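Local coordinates for protein putative polysaccharide deacetylase (Bdellovibrio bacteriovorus HD100, PDB 5JP6) that probably removes acetyl groups from peptidoglycan as a zinc-dependent carbohydrate esterase of family 4, at residues H62-D67 with R103-G108; Q88-F93 with E111-Q116; E257-H262 with K288-T293; Q315-V320 with A342-Q347. The protein carries 1 engineered substitution. All blocks are in the same frame, centred on the assembly; numbering follows the deposited sequence.

Interaction 1: H62-D67 with R103-G108; sequences HEFMVD and RALVSG
Two first torsions bring F64 and L105 together. In F64 a chi1 of -172° sets the ring opposite the backbone N, which carries it out to the short helix, whose A104 and L105 it meets. In L105 a chi1 of -72° puts CG opposite the carbonyl carbon instead. The CA-CB bond of L105 does not aim at its partner, yet this torsion swings the isobutyl end over to F64.

The two side chains point oppositely and overlap along their lengths. One methyl of L105 does the touching: CD2 of L105 stands 3.5 Å from CD2 of F64, a close approach for two carbons, and the same methyl is 3.9 Å from F64 CG, at the root of the ring. The far end of the ring meets A104, whose CB lies 3.8 Å from F64 CZ. Both partners approach the ring obliquely, and no hydrogen bond crosses between the segments; the contact is wholly apolar.

Helix 71-83 fills in the surroundings: its M74 and K75 also touch F64, and its L78 touches L105. The same helix supplies cations to both sides of the contact: R71 NE is hydrogen-bonded to F64 O, and K75 NZ to A104 O and to the hydroxyl OG of S107. L105 also packs back on F57, W60 and R61 of helix 53-66. With no strand in the chain between the two segments, this is side-chain packing in an all-helical bundle, where the last turn of helix 53-66 meets the short helix 103-106.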
loop_
_atom_site.group_PDB
_atom_site.type_symbol
_atom_site.label_atom_id
_atom_site.label_comp_id
_atom_site.label_asym_id
_atom_site.label_seq_id
_atom_site.Cartn_x
_atom_site.Cartn_y
_atom_site.Cartn_z
ATOM N N HIS A 62 -20.908 6.981 -9.119
ATOM C CA HIS A 62 -22.311 6.570 -9.045
ATOM C C HIS A 62 -23.250 7.728 -9.386
ATOM O O HIS A 62 -24.156 7.588 -10.209
ATOM C CB HIS A 62 -22.631 5.987 -7.684
ATOM C CG HIS A 62 -24.032 5.501 -7.561
ATOM N ND1 HIS A 62 -24.419 4.254 -8.003
ATOM C CD2 HIS A 62 -25.151 6.111 -7.104
ATOM C CE1 HIS A 62 -25.713 4.100 -7.786
ATOM N NE2 HIS A 62 -26.179 5.213 -7.240
ATOM N N GLU A 63 -22.993 8.898 -8.811
ATOM C CA GLU A 63 -23.834 10.068 -9.080
ATOM C C GLU A 63 -23.822 10.461 -10.551
ATOM O O GLU A 63 -24.853 10.807 -11.133
ATOM C CB GLU A 63 -23.390 11.251 -8.221
ATOM C CG GLU A 63 -23.601 10.987 -6.738
ATOM C CD GLU A 63 -23.215 12.142 -5.855
ATOM O OE1 GLU A 63 -22.540 13.096 -6.328
ATOM O OE2 GLU A 63 -23.611 12.090 -4.670
ATOM N N PHE A 64 -22.627 10.390 -11.133
ATOM C CA PHE A 64 -22.398 10.703 -12.540
ATOM C C PHE A 64 -23.160 9.731 -13.446
ATOM O O PHE A 64 -23.777 10.122 -14.421
ATOM C CB PHE A 64 -20.889 10.670 -12.766
ATOM C CG PHE A 64 -20.423 11.148 -14.110
ATOM C CD1 PHE A 64 -20.427 10.293 -15.207
ATOM C CD2 PHE A 64 -19.912 12.431 -14.277
ATOM C CE1 PHE A 64 -19.970 10.710 -16.428
ATOM C CE2 PHE A 64 -19.433 12.833 -15.498
ATOM C CZ PHE A 64 -19.463 11.979 -16.573
ATOM N N MET A 65 -23.128 8.459 -13.090
ATOM C CA MET A 65 -23.806 7.426 -13.857
ATOM C C MET A 65 -25.316 7.666 -13.811
ATOM O O MET A 65 -26.005 7.583 -14.841
ATOM C CB MET A 65 -23.447 6.038 -13.278
ATOM C CG MET A 65 -24.187 4.900 -13.964
ATOM S SD MET A 65 -23.729 3.271 -13.372
ATOM C CE MET A 65 -24.402 3.277 -11.723
ATOM N N VAL A 66 -25.851 7.918 -12.613
ATOM C CA VAL A 66 -27.306 7.818 -12.439
ATOM C C VAL A 66 -28.061 9.084 -12.817
ATOM O O VAL A 66 -29.273 9.061 -12.933
ATOM C CB VAL A 66 -27.708 7.284 -11.058
ATOM C CG1 VAL A 66 -26.994 5.973 -10.739
ATOM C CG2 VAL A 66 -27.465 8.331 -9.972
ATOM N N ASP A 67 -27.344 10.192 -13.036
ATOM C CA ASP A 67 -28.006 11.432 -13.487
ATOM C C ASP A 67 -27.162 12.139 -14.517
ATOM O O ASP A 67 -26.285 12.946 -14.168
ATOM C CB ASP A 67 -28.312 12.340 -12.308
ATOM C CG ASP A 67 -29.284 13.480 -12.672
ATOM O OD1 ASP A 67 -29.408 13.804 -13.861
ATOM O OD2 ASP A 67 -29.876 14.100 -11.754
ATOM N N ARG A 103 -12.065 8.257 -15.441
ATOM C CA ARG A 103 -11.669 8.977 -16.657
ATOM C C ARG A 103 -12.661 10.081 -17.001
ATOM O O ARG A 103 -12.260 11.222 -17.331
ATOM C CB ARG A 103 -11.501 8.002 -17.849
ATOM C CG ARG A 103 -11.059 8.690 -19.129
ATOM C CD ARG A 103 -11.430 7.933 -20.398
ATOM N NE ARG A 103 -12.882 7.699 -20.525
ATOM C CZ ARG A 103 -13.812 8.636 -20.769
ATOM N NH1 ARG A 103 -13.490 9.933 -20.904
ATOM N NH2 ARG A 103 -15.085 8.271 -20.862
ATOM N N ALA A 104 -13.964 9.761 -16.984
ATOM C CA ALA A 104 -14.964 10.764 -17.412
ATOM C C ALA A 104 -15.104 11.916 -16.443
ATOM O O ALA A 104 -15.468 13.023 -16.833
ATOM C CB ALA A 104 -16.307 10.123 -17.648
ATOM N N LEU A 105 -14.843 11.654 -15.172
ATOM C CA LEU A 105 -14.900 12.711 -14.160
ATOM C C LEU A 105 -13.804 13.751 -14.312
ATOM O O LEU A 105 -14.030 14.946 -14.071
ATOM C CB LEU A 105 -14.837 12.130 -12.756
ATOM C CG LEU A 105 -16.068 11.385 -12.256
ATOM C CD1 LEU A 105 -15.808 10.676 -10.941
ATOM C CD2 LEU A 105 -17.246 12.295 -12.075
ATOM N N VAL A 106 -12.613 13.301 -14.691
ATOM C CA VAL A 106 -11.402 14.164 -14.679
ATOM C C VAL A 106 -10.826 14.469 -16.058
ATOM O O VAL A 106 -9.806 15.143 -16.151
ATOM C CB VAL A 106 -10.295 13.622 -13.746
ATOM C CG1 VAL A 106 -10.812 13.559 -12.318
ATOM C CG2 VAL A 106 -9.751 12.284 -14.251
ATOM N N SER A 107 -11.510 14.068 -17.132
ATOM C CA SER A 107 -10.962 14.226 -18.497
ATOM C C SER A 107 -10.647 15.698 -18.849
ATOM O O SER A 107 -9.706 16.005 -19.609
ATOM C CB SER A 107 -11.903 13.617 -19.530
ATOM O OG SER A 107 -13.208 14.158 -19.431
ATOM N N GLY A 108 -11.406 16.599 -18.247
ATOM C CA GLY A 108 -11.253 18.043 -18.486
ATOM C C GLY A 108 -10.006 18.660 -17.927
ATOM O O GLY A 108 -9.610 19.713 -18.360
#

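Interaction 2: Q88-F93 with E111-Q116; sequences QDLTLF and EELLAQ
The flat group that L90 meets in L113 is a backbone carbonyl, since no aromatic ring or side-chain amide enters the contact: CD2 of L90 lies 3.6 Å from O of L113. The same methyl does nearly all the touching. It also meets the L113 side chain, with L90 CD2 3.8 Å from L113 CD2, and one turn further on it lies 3.9 Å from CB of Q116. L90 CG is held opposite the backbone N (chi1 -177°), which sends the branch out across to the other helix, where the two leucine side chains lie roughly perpendicular. The amide of Q116 plays no part; its chain bends at chi2, and CB makes the contact.

Beside L90, T91 turns its hydroxyl back toward the preceding turn. T91 OG1 donates to Q88 O over 2.6 Å, with a C=O...O angle of 156°, and that carbonyl also accepts from T91 N. R340 of helix 339-354 adds a weak bond to T91 OG1.

Around the pair, L82 of helix 71-83 touches both L90 and L113, and V117 of helix 110-126 also touches L90. F93 packs against V30 and A33, placing helix 87-90 and the residues after it between helix 24-39 and helix 110-126.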
loop_
_atom_site.group_PDB
_atom_site.type_symbol
_atom_site.label_atom_id
_atom_site.label_comp_id
_atom_site.label_asym_id
_atom_site.label_seq_id
_atom_site.Cartn_x
_atom_site.Cartn_y
_atom_site.Cartn_z
ATOM N N GLN A 88 1.076 19.883 -3.174
ATOM C CA GLN A 88 1.374 18.827 -2.184
ATOM C C GLN A 88 0.025 18.187 -1.737
ATOM O O GLN A 88 -0.068 16.965 -1.560
ATOM C CB GLN A 88 2.183 19.324 -0.966
ATOM C CG GLN A 88 2.556 18.203 0.011
ATOM C CD GLN A 88 3.553 18.623 1.025
ATOM O OE1 GLN A 88 4.695 18.915 0.687
ATOM N NE2 GLN A 88 3.130 18.672 2.277
ATOM N N ASP A 89 -1.008 19.008 -1.493
ATOM C CA ASP A 89 -2.313 18.491 -1.108
ATOM C C ASP A 89 -3.011 17.704 -2.211
ATOM O O ASP A 89 -3.716 16.697 -1.934
ATOM C CB ASP A 89 -3.222 19.609 -0.637
ATOM C CG ASP A 89 -2.805 20.146 0.690
ATOM O OD1 ASP A 89 -2.246 19.358 1.506
ATOM O OD2 ASP A 89 -2.938 21.368 0.917
ATOM N N LEU A 90 -2.792 18.133 -3.440
ATOM C CA LEU A 90 -3.347 17.447 -4.587
ATOM C C LEU A 90 -2.863 15.963 -4.640
ATOM O O LEU A 90 -3.587 15.073 -5.120
ATOM C CB LEU A 90 -3.002 18.180 -5.883
ATOM C CG LEU A 90 -3.581 17.617 -7.180
ATOM C CD1 LEU A 90 -5.107 17.605 -7.148
ATOM C CD2 LEU A 90 -3.057 18.455 -8.351
ATOM N N THR A 91 -1.665 15.706 -4.107
ATOM C CA THR A 91 -1.155 14.329 -4.092
ATOM C C THR A 91 -2.100 13.348 -3.398
ATOM O O THR A 91 -2.072 12.156 -3.683
ATOM C CB THR A 91 0.281 14.161 -3.530
ATOM O OG1 THR A 91 0.327 14.427 -2.123
ATOM C CG2 THR A 91 1.248 15.059 -4.294
ATOM N N LEU A 92 -2.937 13.843 -2.489
ATOM C CA LEU A 92 -3.914 12.992 -1.811
ATOM C C LEU A 92 -4.903 12.343 -2.806
ATOM O O LEU A 92 -5.447 11.284 -2.530
ATOM C CB LEU A 92 -4.675 13.813 -0.767
ATOM C CG LEU A 92 -5.585 13.059 0.176
ATOM C CD1 LEU A 92 -4.822 12.075 1.059
ATOM C CD2 LEU A 92 -6.329 14.055 1.052
ATOM N N PHE A 93 -5.157 13.030 -3.919
ATOM C CA PHE A 93 -6.120 12.596 -4.928
ATOM C C PHE A 93 -5.466 11.978 -6.154
ATOM O O PHE A 93 -6.141 11.645 -7.109
ATOM C CB PHE A 93 -6.963 13.806 -5.350
ATOM C CG PHE A 93 -7.853 14.319 -4.280
ATOM C CD1 PHE A 93 -9.127 13.766 -4.098
ATOM C CD2 PHE A 93 -7.423 15.357 -3.438
ATOM C CE1 PHE A 93 -9.949 14.222 -3.086
ATOM C CE2 PHE A 93 -8.268 15.824 -2.442
ATOM C CZ PHE A 93 -9.519 15.244 -2.261
ATOM N N GLU A 111 -4.550 16.023 -17.386
ATOM C CA GLU A 111 -3.157 16.315 -17.760
ATOM C C GLU A 111 -2.588 17.436 -16.879
ATOM O O GLU A 111 -1.445 17.363 -16.396
ATOM C CB GLU A 111 -3.075 16.668 -19.239
ATOM C CG GLU A 111 -1.652 16.842 -19.741
ATOM C CD GLU A 111 -1.560 17.191 -21.223
ATOM O OE1 GLU A 111 -2.609 17.416 -21.864
ATOM O OE2 GLU A 111 -0.421 17.244 -21.742
ATOM N N GLU A 112 -3.399 18.454 -16.618
ATOM C CA GLU A 112 -2.948 19.598 -15.848
ATOM C C GLU A 112 -2.710 19.201 -14.392
ATOM O O GLU A 112 -1.741 19.618 -13.768
ATOM C CB GLU A 112 -3.986 20.734 -15.914
ATOM C CG GLU A 112 -4.111 21.402 -17.277
ATOM C CD GLU A 112 -4.860 20.591 -18.377
ATOM O OE1 GLU A 112 -5.581 19.571 -18.117
ATOM O OE2 GLU A 112 -4.735 21.015 -19.564
ATOM N N LEU A 113 -3.633 18.415 -13.836
ATOM C CA LEU A 113 -3.485 17.953 -12.455
ATOM C C LEU A 113 -2.255 17.070 -12.302
ATOM O O LEU A 113 -1.484 17.224 -11.352
ATOM C CB LEU A 113 -4.741 17.203 -11.975
ATOM C CG LEU A 113 -6.013 18.094 -11.866
ATOM C CD1 LEU A 113 -7.233 17.226 -11.505
ATOM C CD2 LEU A 113 -5.842 19.213 -10.838
ATOM N N LEU A 114 -2.060 16.159 -13.245
ATOM C CA LEU A 114 -0.945 15.249 -13.118
ATOM C C LEU A 114 0.379 16.022 -13.337
ATOM O O LEU A 114 1.391 15.683 -12.726
ATOM C CB LEU A 114 -1.074 14.011 -14.003
ATOM C CG LEU A 114 -2.227 13.068 -13.624
ATOM C CD1 LEU A 114 -2.226 11.874 -14.577
ATOM C CD2 LEU A 114 -2.113 12.629 -12.157
ATOM N N ALA A 115 0.376 17.085 -14.168
ATOM C CA ALA A 115 1.574 17.906 -14.325
ATOM C C ALA A 115 1.928 18.572 -12.959
ATOM O O ALA A 115 3.094 18.676 -12.594
ATOM C CB ALA A 115 1.387 18.946 -15.446
ATOM N N GLN A 116 0.918 19.042 -12.214
ATOM C CA GLN A 116 1.127 19.695 -10.902
ATOM C C GLN A 116 1.727 18.687 -9.932
ATOM O O GLN A 116 2.684 18.990 -9.232
ATOM C CB GLN A 116 -0.188 20.274 -10.310
ATOM C CG GLN A 116 -0.660 21.572 -10.917
ATOM C CD GLN A 116 0.271 22.706 -10.557
ATOM O OE1 GLN A 116 0.967 23.246 -11.428
ATOM N NE2 GLN A 116 0.348 23.041 -9.246
#

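Interaction 3: E257-H262 with K288-T293; sequences EVRGGH and KAFLKT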
loop_
_atom_site.group_PDB
_atom_site.type_symbol
_atom_site.label_atom_id
_atom_site.label_comp_id
_atom_site.label_asym_id
_atom_site.label_seq_id
_atom_site.Cartn_x
_atom_site.Cartn_y
_atom_site.Cartn_z
ATOM N N GLU A 257 -14.486 -11.947 2.859
ATOM C CA GLU A 257 -13.518 -10.891 2.503
ATOM C C GLU A 257 -12.079 -11.453 2.668
ATOM O O GLU A 257 -11.191 -11.218 1.838
ATOM C CB GLU A 257 -13.711 -9.612 3.350
ATOM C CG GLU A 257 -14.912 -8.817 2.902
ATOM C CD GLU A 257 -14.620 -7.922 1.727
ATOM O OE1 GLU A 257 -13.544 -8.058 1.066
ATOM O OE2 GLU A 257 -15.450 -7.046 1.469
ATOM N N VAL A 258 -11.849 -12.204 3.747
ATOM C CA VAL A 258 -10.544 -12.827 3.949
ATOM C C VAL A 258 -10.210 -13.775 2.795
ATOM O O VAL A 258 -9.119 -13.699 2.224
ATOM C CB VAL A 258 -10.476 -13.582 5.290
ATOM C CG1 VAL A 258 -9.166 -14.337 5.434
ATOM C CG2 VAL A 258 -10.641 -12.611 6.479
ATOM N N ARG A 259 -11.149 -14.656 2.452
ATOM C CA ARG A 259 -10.984 -15.602 1.328
ATOM C C ARG A 259 -10.792 -14.927 0.008
ATOM O O ARG A 259 -9.990 -15.346 -0.817
ATOM C CB ARG A 259 -12.226 -16.446 1.147
ATOM C CG ARG A 259 -12.368 -17.526 2.171
ATOM C CD ARG A 259 -13.284 -18.626 1.699
ATOM N NE ARG A 259 -13.053 -19.805 2.507
ATOM C CZ ARG A 259 -13.539 -19.953 3.744
ATOM N NH1 ARG A 259 -14.272 -18.970 4.243
ATOM N NH2 ARG A 259 -13.284 -21.057 4.472
ATOM N N GLY A 260 -11.565 -13.862 -0.230
ATOM C CA GLY A 260 -11.567 -13.263 -1.562
ATOM C C GLY A 260 -10.243 -12.699 -2.038
ATOM O O GLY A 260 -9.874 -12.870 -3.213
ATOM N N GLY A 261 -9.508 -12.013 -1.166
ATOM C CA GLY A 261 -8.192 -11.475 -1.554
ATOM C C GLY A 261 -7.180 -12.617 -1.793
ATOM O O GLY A 261 -6.391 -12.595 -2.722
ATOM N N HIS A 262 -7.238 -13.629 -0.936
ATOM C CA HIS A 262 -6.400 -14.794 -1.085
ATOM C C HIS A 262 -6.693 -15.512 -2.403
ATOM O O HIS A 262 -5.777 -15.874 -3.142
ATOM C CB HIS A 262 -6.584 -15.736 0.081
ATOM C CG HIS A 262 -5.374 -15.858 0.943
ATOM N ND1 HIS A 262 -4.756 -14.774 1.521
ATOM C CD2 HIS A 262 -4.643 -16.939 1.304
ATOM C CE1 HIS A 262 -3.711 -15.181 2.212
ATOM N NE2 HIS A 262 -3.617 -16.484 2.094
ATOM N N LYS A 288 -9.727 -14.108 14.406
ATOM C CA LYS A 288 -8.398 -14.538 14.779
ATOM C C LYS A 288 -8.342 -16.067 14.902
ATOM O O LYS A 288 -7.380 -16.700 14.433
ATOM C CB LYS A 288 -7.939 -13.862 16.056
ATOM C CG LYS A 288 -7.702 -12.360 15.885
ATOM C CD LYS A 288 -7.368 -11.699 17.240
ATOM C CE LYS A 288 -7.018 -10.242 17.083
ATOM N NZ LYS A 288 -5.557 -10.108 16.870
ATOM N N ALA A 289 -9.367 -16.667 15.516
ATOM C CA ALA A 289 -9.438 -18.142 15.644
ATOM C C ALA A 289 -9.576 -18.816 14.282
ATOM O O ALA A 289 -8.931 -19.830 14.012
ATOM C CB ALA A 289 -10.583 -18.529 16.538
ATOM N N PHE A 290 -10.410 -18.232 13.436
ATOM C CA PHE A 290 -10.599 -18.701 12.062
ATOM C C PHE A 290 -9.266 -18.795 11.307
ATOM O O PHE A 290 -8.974 -19.811 10.646
ATOM C CB PHE A 290 -11.541 -17.727 11.367
ATOM C CG PHE A 290 -11.671 -17.906 9.881
ATOM C CD1 PHE A 290 -12.341 -18.970 9.340
ATOM C CD2 PHE A 290 -11.170 -16.950 9.030
ATOM C CE1 PHE A 290 -12.524 -19.061 7.971
ATOM C CE2 PHE A 290 -11.303 -17.053 7.673
ATOM C CZ PHE A 290 -11.990 -18.108 7.137
ATOM N N LEU A 291 -8.444 -17.742 11.395
ATOM C CA LEU A 291 -7.153 -17.776 10.685
ATOM C C LEU A 291 -6.264 -18.944 11.118
ATOM O O LEU A 291 -5.601 -19.570 10.287
ATOM C CB LEU A 291 -6.388 -16.459 10.851
ATOM C CG LEU A 291 -6.963 -15.244 10.145
ATOM C CD1 LEU A 291 -6.130 -14.025 10.503
ATOM C CD2 LEU A 291 -6.996 -15.451 8.633
ATOM N N LYS A 292 -6.258 -19.221 12.429
ATOM C CA LYS A 292 -5.454 -20.317 12.937
ATOM C C LYS A 292 -5.977 -21.655 12.417
ATOM O O LYS A 292 -5.198 -22.479 11.951
ATOM C CB LYS A 292 -5.382 -20.319 14.457
ATOM C CG LYS A 292 -4.772 -19.056 15.055
ATOM C CD LYS A 292 -4.787 -19.115 16.563
ATOM C CE LYS A 292 -4.066 -20.269 17.149
ATOM N NZ LYS A 292 -2.650 -20.322 16.702
ATOM N N THR A 293 -7.290 -21.845 12.457
ATOM C CA THR A 293 -7.902 -23.050 11.888
ATOM C C THR A 293 -7.527 -23.200 10.407
ATOM O O THR A 293 -7.247 -24.313 9.919
ATOM C CB THR A 293 -9.406 -23.040 12.120
ATOM O OG1 THR A 293 -9.639 -23.105 13.527
ATOM C CG2 THR A 293 -10.106 -24.238 11.427
#
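V258 leads the contact, its CA-CB bond aimed at the other helix. With CG1 opposite the backbone N (chi1 175°), that methyl becomes the forward branch and reaches two neighbours: CG1 of V258 is 4.0 Å from CD2 of L291 and 4.1 Å from CE2 of F290. The F290 ring receives it at the edge, near the ring plane.

R259 follows, extended from CG to NE, and brings its guanidinium to the same ring. R259 NH1 lies 3.8 Å from F290 CZ, again at the ring edge, with the two planes 63° apart. R259 was modelled in two conformers, so this approach describes only one of them. A turn later H262 points elsewhere: its ND1 is bonded to S226 OG, which ties the helix to strand 223-227.

The helix segments cross at -44°, with axes 12.6 Å apart, a distance spanned by V258 meeting F290 and L291, with R259 adding to it in the conformer described. V258 and L291 both rest on F276, so helices 251-269 and 285-293 lie side by side over strand 275-277, which comes between them in the chain. The side chain of V258 is about 9 Å from that of the zinc ligand H227, on strand 223-227 next to that strand.

Interaction 4: Q315-V320 with A342-Q347; sequences QLLARV and AEIMPQ
I344 packs between L316 and L317 where two helices of the NodB (beta/alpha) fold meet, helices 313-327 and 339-354, with strand 330-335 between them in sequence. I344 CD1 is the central atom: it sits 3.7 Å from CD2 of L316 and 3.8 Å from CD2 of L317, wedged between the two leucine branches. Its chain is turned to allow this, with CG1 between the backbone N and the carbonyl carbon (chi1 66°). L316 lies roughly perpendicular to I344, whereas L317 runs past it in the opposite direction, laying CG against I344 CB. One turn on, the other methyl of L317 finds Q347, with L317 CD1 3.7 Å from Q347 CG. The contact is apolar throughout.

The helix segments cross at -57°, and their axes come within 10.4 Å, a spacing that the branched side chains fill.

In the next shell, F348 of helix 339-354 touches L317 and V320, and V320 also rests on V332 and F334 of strand 330-335. On the far flank, M345 and P346 touch A190 of helix 183-193. Q347 leads its polar end away from the leucine: the chain bends at chi2, and the amide bonds V130 N through OE1 and S129 OG through NE2.

Helix 339-354 is kinked at P346 and Q347, whose N atoms make no bond to the preceding turn. Just before the kink, M345 N reaches back only three residues, to A342 O at 3.2 Å.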
loop_
_atom_site.group_PDB
_atom_site.type_symbol
_atom_site.label_atom_id
_atom_site.label_comp_id
_atom_site.label_asym_id
_atom_site.label_seq_id
_atom_site.Cartn_x
_atom_site.Cartn_y
_atom_site.Cartn_z
ATOM N N GLN A 315 9.681 14.556 5.506
ATOM C CA GLN A 315 8.919 14.210 6.684
ATOM C C GLN A 315 8.635 12.674 6.796
ATOM O O GLN A 315 8.806 12.070 7.810
ATOM C CB GLN A 315 7.654 15.080 6.711
ATOM C CG GLN A 315 6.769 14.767 7.900
ATOM C CD GLN A 315 5.658 15.769 8.079
ATOM O OE1 GLN A 315 5.686 16.861 7.531
ATOM N NE2 GLN A 315 4.656 15.380 8.826
ATOM N N LEU A 316 8.246 12.116 5.639
ATOM C CA LEU A 316 7.962 10.690 5.609
ATOM C C LEU A 316 9.195 9.870 5.981
ATOM O O LEU A 316 9.115 8.985 6.831
ATOM C CB LEU A 316 7.404 10.294 4.230
ATOM C CG LEU A 316 7.077 8.795 4.048
ATOM C CD1 LEU A 316 6.085 8.346 5.131
ATOM C CD2 LEU A 316 6.532 8.537 2.669
ATOM N N LEU A 317 10.352 10.182 5.382
ATOM C CA LEU A 317 11.629 9.469 5.690
ATOM C C LEU A 317 11.937 9.660 7.162
ATOM O O LEU A 317 12.359 8.721 7.804
ATOM C CB LEU A 317 12.798 9.955 4.825
ATOM C CG LEU A 317 12.835 9.361 3.442
ATOM C CD1 LEU A 317 13.575 10.281 2.479
ATOM C CD2 LEU A 317 13.460 7.951 3.531
ATOM N N ALA A 318 11.751 10.874 7.687
ATOM C CA ALA A 318 12.075 11.159 9.074
ATOM C C ALA A 318 11.190 10.354 10.028
ATOM O O ALA A 318 11.687 9.784 10.999
ATOM C CB ALA A 318 11.964 12.660 9.358
ATOM N N ARG A 319 9.890 10.294 9.718
ATOM C CA ARG A 319 8.975 9.577 10.593
ATOM C C ARG A 319 9.241 8.073 10.587
ATOM O O ARG A 319 9.362 7.443 11.644
ATOM C CB ARG A 319 7.551 9.863 10.198
ATOM C CG ARG A 319 6.521 9.083 10.980
ATOM C CD ARG A 319 6.638 9.198 12.499
ATOM N NE ARG A 319 6.553 10.551 13.010
ATOM C CZ ARG A 319 5.454 11.168 13.441
ATOM N NH1 ARG A 319 4.260 10.617 13.407
ATOM N NH2 ARG A 319 5.573 12.398 13.941
ATOM N N VAL A 320 9.348 7.486 9.391
ATOM C CA VAL A 320 9.540 6.053 9.361
ATOM C C VAL A 320 10.889 5.656 9.983
ATOM O O VAL A 320 10.987 4.676 10.728
ATOM C CB VAL A 320 9.304 5.450 7.971
ATOM C CG1 VAL A 320 10.413 5.814 6.959
ATOM C CG2 VAL A 320 9.157 3.951 8.061
ATOM N N ALA A 342 6.967 4.937 -2.863
ATOM C CA ALA A 342 7.854 4.503 -3.967
ATOM C C ALA A 342 8.956 5.573 -4.182
ATOM O O ALA A 342 10.139 5.228 -4.399
ATOM C CB ALA A 342 7.063 4.230 -5.241
ATOM N N GLU A 343 8.602 6.872 -4.104
ATOM C CA GLU A 343 9.575 7.915 -4.348
ATOM C C GLU A 343 10.723 7.885 -3.342
ATOM O O GLU A 343 11.841 8.243 -3.690
ATOM C CB GLU A 343 8.909 9.304 -4.286
ATOM C CG GLU A 343 7.875 9.572 -5.368
ATOM C CD GLU A 343 8.484 9.937 -6.708
ATOM O OE1 GLU A 343 9.635 10.443 -6.797
ATOM O OE2 GLU A 343 7.764 9.760 -7.734
ATOM N N ILE A 344 10.421 7.523 -2.084
ATOM C CA ILE A 344 11.444 7.530 -1.037
ATOM C C ILE A 344 12.108 6.171 -0.810
ATOM O O ILE A 344 13.027 6.073 0.008
ATOM C CB ILE A 344 10.913 8.058 0.311
ATOM C CG1 ILE A 344 9.852 7.126 0.924
ATOM C CG2 ILE A 344 10.383 9.485 0.138
ATOM C CD1 ILE A 344 9.914 7.065 2.423
ATOM N N MET A 345 11.698 5.147 -1.567
ATOM C CA MET A 345 12.148 3.805 -1.213
ATOM C C MET A 345 13.674 3.621 -1.349
ATOM O O MET A 345 14.319 3.081 -0.427
ATOM C CB MET A 345 11.355 2.737 -1.955
ATOM C CG MET A 345 11.587 1.311 -1.436
ATOM S SD MET A 345 11.255 1.092 0.341
ATOM C CE MET A 345 9.583 1.705 0.499
ATOM N N PRO A 346 14.279 4.082 -2.475
ATOM C CA PRO A 346 15.750 3.932 -2.514
ATOM C C PRO A 346 16.469 4.633 -1.357
ATOM O O PRO A 346 17.387 4.079 -0.760
ATOM C CB PRO A 346 16.116 4.554 -3.864
ATOM C CG PRO A 346 14.888 4.348 -4.699
ATOM C CD PRO A 346 13.719 4.552 -3.770
ATOM N N GLN A 347 15.985 5.811 -1.004
ATOM C CA GLN A 347 16.585 6.592 0.045
ATOM C C GLN A 347 16.398 5.874 1.423
ATOM O O GLN A 347 17.315 5.808 2.275
ATOM C CB GLN A 347 15.986 7.982 0.066
ATOM C CG GLN A 347 16.687 8.900 1.058
ATOM C CD GLN A 347 17.942 9.556 0.476
ATOM O OE1 GLN A 347 17.839 10.284 -0.475
ATOM N NE2 GLN A 347 19.107 9.241 0.998
#

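In the fold
From the N terminus, interaction 1 opens first, on helix 53-66, and closes at helix 103-106; interaction 2 opens inside that loop, at 88-93, and closes beyond it on helix 110-126, so the two cross. Together they tie up the helical N-terminal region, with helix 71-83 touching both. Interactions 3 and 4 follow in series in the NodB region, each joining two helices that have one strand between them, 275-277 and 330-335 respectively. They lie on opposite sides of the chain's centre. Interactions 2 and 4 come within about 6 Å at their nearest atoms, where the N-terminal helices meet the deacetylase fold.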